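Local coordinates for protein ASCH domain (Vibrio cholerae TMA 21, PDB 3S9X) that is of unknown function but carries an ASCH domain of the PUA clan, a fold consistent with a role in binding RNA or another nucleic acid, at residues A[60-65]-A[137-142]. Residues are numbered along the deposited sequence; the frame is centred on the assembly and turned at random.
Sequences CSLEYW and HELGIE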
ATOM      1  N   CYS A  60       0.792   4.449  -4.053  1.00  9.64           N
ATOM      2  CA  CYS A  60       1.356   4.253  -5.356  1.00  9.93           C
ATOM      3  C   CYS A  60       2.827   3.776  -5.239  1.00 10.71           C
ATOM      4  O   CYS A  60       3.445   3.774  -4.158  1.00 12.04           O
ATOM      5  CB  CYS A  60       1.308   5.552  -6.163  1.00 10.59           C
ATOM      6  SG  CYS A  60       2.317   6.888  -5.604  1.00 12.03           S
ATOM      7  N   SER A  61       3.327   3.293  -6.372  1.00 10.46           N
ATOM      8  CA  SER A  61       4.680   2.809  -6.493  1.00 10.91           C
ATOM      9  C   SER A  61       5.159   2.957  -7.941  1.00  9.94           C
ATOM     10  O   SER A  61       4.364   3.094  -8.850  1.00 10.54           O
ATOM     11  CB  SER A  61       4.714   1.353  -6.090  1.00 11.28           C
ATOM     12  OG  SER A  61       3.911   0.494  -6.865  1.00 12.91           O
ATOM     13  N   LEU A  62       6.475   2.906  -8.148  1.00 11.00           N
ATOM     14  CA  LEU A  62       7.025   2.962  -9.486  1.00 10.48           C
ATOM     15  C   LEU A  62       6.700   1.732 -10.276  1.00 12.27           C
ATOM     16  O   LEU A  62       6.923   0.615  -9.864  1.00 12.23           O
ATOM     17  CB  LEU A  62       8.526   3.150  -9.474  1.00 12.78           C
ATOM     18  CG  LEU A  62       9.096   4.414  -8.809  1.00 13.06           C
ATOM     19  CD1 LEU A  62      10.623   4.277  -8.693  1.00 15.82           C
ATOM     20  CD2 LEU A  62       8.721   5.649  -9.629  1.00 15.82           C
ATOM     21  N   GLU A  63       6.161   1.938 -11.465  1.00 11.88           N
ATOM     22  CA  GLU A  63       5.855   0.789 -12.341  1.00 12.60           C
ATOM     23  C   GLU A  63       7.103  -0.025 -12.747  1.00 14.35           C
ATOM     24  O   GLU A  63       7.010  -1.229 -12.966  1.00 14.38           O
ATOM     25  CB  GLU A  63       5.147   1.289 -13.575  1.00 13.19           C
ATOM     26  CG  GLU A  63       4.488   0.159 -14.334  1.00 15.96           C
ATOM     27  CD  GLU A  63       5.314  -0.456 -15.383  1.00 25.83           C
ATOM     28  OE1 GLU A  63       6.315   0.138 -15.831  1.00 25.75           O
ATOM     29  OE2 GLU A  63       4.946  -1.593 -15.746  1.00 28.93           O
ATOM     30  N   TYR A  64       8.254   0.619 -12.733  1.00 12.79           N
ATOM     31  CA  TYR A  64       9.529   0.030 -13.040  1.00 14.08           C
ATOM     32  C   TYR A  64       9.742  -1.248 -12.247  1.00 14.92           C
ATOM     33  O   TYR A  64      10.305  -2.241 -12.756  1.00 15.83           O
ATOM     34  CB  TYR A  64      10.646   1.007 -12.712  1.00 14.00           C
ATOM     35  CG  TYR A  64      12.016   0.594 -13.223  1.00 16.74           C
ATOM     36  CD1 TYR A  64      12.464   1.018 -14.475  1.00 19.25           C
ATOM     37  CD2 TYR A  64      12.864  -0.155 -12.466  1.00 18.41           C
ATOM     38  CE1 TYR A  64      13.694   0.695 -14.941  1.00 18.01           C
ATOM     39  CE2 TYR A  64      14.145  -0.456 -12.907  1.00 21.65           C
ATOM     40  CZ  TYR A  64      14.544  -0.012 -14.156  1.00 19.86           C
ATOM     41  OH  TYR A  64      15.797  -0.333 -14.639  1.00 25.23           O
ATOM     42  N   TRP A  65       9.251  -1.289 -11.001  1.00 15.09           N
ATOM     43  CA  TRP A  65       9.439  -2.488 -10.171  1.00 15.51           C
ATOM     44  C   TRP A  65       8.808  -3.715 -10.792  1.00 16.89           C
ATOM     45  O   TRP A  65       9.224  -4.882 -10.583  1.00 18.86           O
ATOM     46  CB  TRP A  65       8.839  -2.298  -8.772  1.00 16.56           C
ATOM     47  CG  TRP A  65       9.641  -1.384  -7.915  1.00 17.34           C
ATOM     48  CD1 TRP A  65       9.310  -0.130  -7.570  1.00 18.19           C
ATOM     49  CD2 TRP A  65      10.925  -1.640  -7.329  1.00 17.88           C
ATOM     50  NE1 TRP A  65      10.262   0.402  -6.750  1.00 18.82           N
ATOM     51  CE2 TRP A  65      11.247  -0.524  -6.558  1.00 19.02           C
ATOM     52  CE3 TRP A  65      11.782  -2.765  -7.274  1.00 19.93           C
ATOM     53  CZ2 TRP A  65      12.430  -0.425  -5.832  1.00 20.63           C
ATOM     54  CZ3 TRP A  65      12.962  -2.691  -6.505  1.00 22.66           C
ATOM     55  CH2 TRP A  65      13.286  -1.533  -5.795  1.00 21.80           C
ATOM     56  N   HIS A 137      17.909   5.766  -7.510  1.00 13.18           N
ATOM     57  CA  HIS A 137      19.359   5.656  -7.375  1.00 14.08           C
ATOM     58  C   HIS A 137      19.735   4.177  -7.117  1.00 13.24           C
ATOM     59  O   HIS A 137      20.698   3.693  -7.703  1.00 14.38           O
ATOM     60  CB  HIS A 137      19.909   6.561  -6.251  1.00 14.54           C
ATOM     61  CG  HIS A 137      21.407   6.465  -6.120  1.00 14.27           C
ATOM     62  ND1 HIS A 137      22.254   7.099  -6.990  1.00 16.39           N
ATOM     63  CD2 HIS A 137      22.187   5.668  -5.346  1.00 15.39           C
ATOM     64  CE1 HIS A 137      23.510   6.808  -6.682  1.00 15.89           C
ATOM     65  NE2 HIS A 137      23.490   5.918  -5.687  1.00 17.84           N
ATOM     66  N   GLU A 138      19.046   3.511  -6.153  1.00 14.55           N
ATOM     67  CA  GLU A 138      19.376   2.128  -5.875  1.00 15.96           C
ATOM     68  C   GLU A 138      19.087   1.217  -7.041  1.00 15.35           C
ATOM     69  O   GLU A 138      19.847   0.242  -7.220  1.00 17.33           O
ATOM     70  CB  GLU A 138      18.646   1.584  -4.617  1.00 21.43           C
ATOM     71  N   LEU A 139      18.075   1.559  -7.861  1.00 13.97           N
ATOM     72  CA  LEU A 139      17.795   0.814  -9.089  1.00 14.67           C
ATOM     73  C   LEU A 139      18.784   1.069 -10.226  1.00 14.18           C
ATOM     74  O   LEU A 139      18.741   0.400 -11.255  1.00 17.95           O
ATOM     75  CB  LEU A 139      16.379   1.121  -9.575  1.00 14.88           C
ATOM     76  CG  LEU A 139      15.186   0.617  -8.704  1.00 16.97           C
ATOM     77  CD1 LEU A 139      13.890   1.400  -9.023  1.00 19.35           C
ATOM     78  CD2 LEU A 139      15.116  -0.870  -9.058  1.00 22.64           C
ATOM     79  N   GLY A 140      19.620   2.093 -10.060  1.00 13.39           N
ATOM     80  CA  GLY A 140      20.602   2.415 -11.086  1.00 13.14           C
ATOM     81  C   GLY A 140      20.083   3.307 -12.212  1.00 12.68           C
ATOM     82  O   GLY A 140      20.737   3.382 -13.265  1.00 13.06           O
ATOM     83  N   ILE A 141      19.012   4.028 -11.928  1.00 13.43           N
ATOM     84  CA  ILE A 141      18.399   4.963 -12.881  1.00 13.77           C
ATOM     85  C   ILE A 141      18.161   6.319 -12.204  1.00 13.82           C
ATOM     86  O   ILE A 141      18.308   6.444 -10.988  1.00 14.28           O
ATOM     87  CB  ILE A 141      17.108   4.395 -13.494  1.00 15.38           C
ATOM     88  CG1 ILE A 141      16.034   4.170 -12.428  1.00 16.40           C
ATOM     89  CG2 ILE A 141      17.393   3.067 -14.088  1.00 16.98           C
ATOM     90  CD1 ILE A 141      14.691   3.647 -12.956  1.00 18.72           C
ATOM     91  N   GLU A 142      17.835   7.340 -13.027  1.00 14.96           N
ATOM     92  CA  GLU A 142      17.443   8.623 -12.485  1.00 16.34           C
ATOM     93  C   GLU A 142      15.919   8.742 -12.551  1.00 15.77           C
ATOM     94  O   GLU A 142      15.279   8.475 -13.541  1.00 17.96           O
ATOM     95  CB  GLU A 142      18.078   9.776 -13.257  1.00 16.52           C
ATOM     96  CG  GLU A 142      19.619   9.817 -13.018  1.00 18.43           C
ATOM     97  CD  GLU A 142      20.319  10.933 -13.683  1.00 18.75           C
ATOM     98  OE1 GLU A 142      19.736  11.671 -14.496  1.00 21.16           O
ATOM     99  OE2 GLU A 142      21.509  11.146 -13.393  1.00 21.65           O
TER
HETATM  100  O   HOH W   1      17.490  -1.561 -12.470  1.00 35.24           O
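Trp65 and Leu139 mark the nearest backbone approach, their CA atoms 9.0 Å apart, so the direct contacts are made by side chains. On one side, strand 58-62 ends and the chain turns into the short helix 64-67, with Trp65 N hydrogen-bonded back to Leu62 O. On the other, helix 121-139 finishes in a Schellman motif: Gly140 takes a positive phi, and its N is hydrogen-bonded to His137 O at 3.0 Å. This turn sends the chain on to Ile141, which faces Tyr64.

Leu139 reaches between the two aromatic residues. Its CD2 lies over a face of the Trp65 six-membered ring, 4.0 Å from the centroid and 21° off the normal, a CH-pi contact; its CD1 lies oblique to the Tyr64 ring, 3.9 Å from Tyr64 CD2. Deeper in, Leu62 CD1 meets Leu139 CD1 at 4.4 Å, a looser apolar contact. In the ASCH fold, of the PUA clan, this packing joins the C-terminal end of helix 121-139 to the C-terminal end of strand 58-62, an outermost strand of the five-stranded mixed sheet. The same helix supplies Phe132 against Leu62 and Glu135, whose OE1 is hydrogen-bonded to Trp65 NE1 and probably helps fix the rotation of the indole.

Ile141 CD1 sits over the centre of the Tyr64 ring, 3.7 Å from the centroid and only 13° off the normal, a second CH-pi contact. Tyr64 chi1 of -170° sets CG anti to the backbone N and carries the ring out to this methyl, while Ile141 CG2 lies beside the phenol oxygen. In the ring plane, at its edge, is a water whose O lies 3.0 Å from Tyr64 OH and donates to Leu139 O at 2.6 Å, giving the carbonyl at the helix end a polar partner.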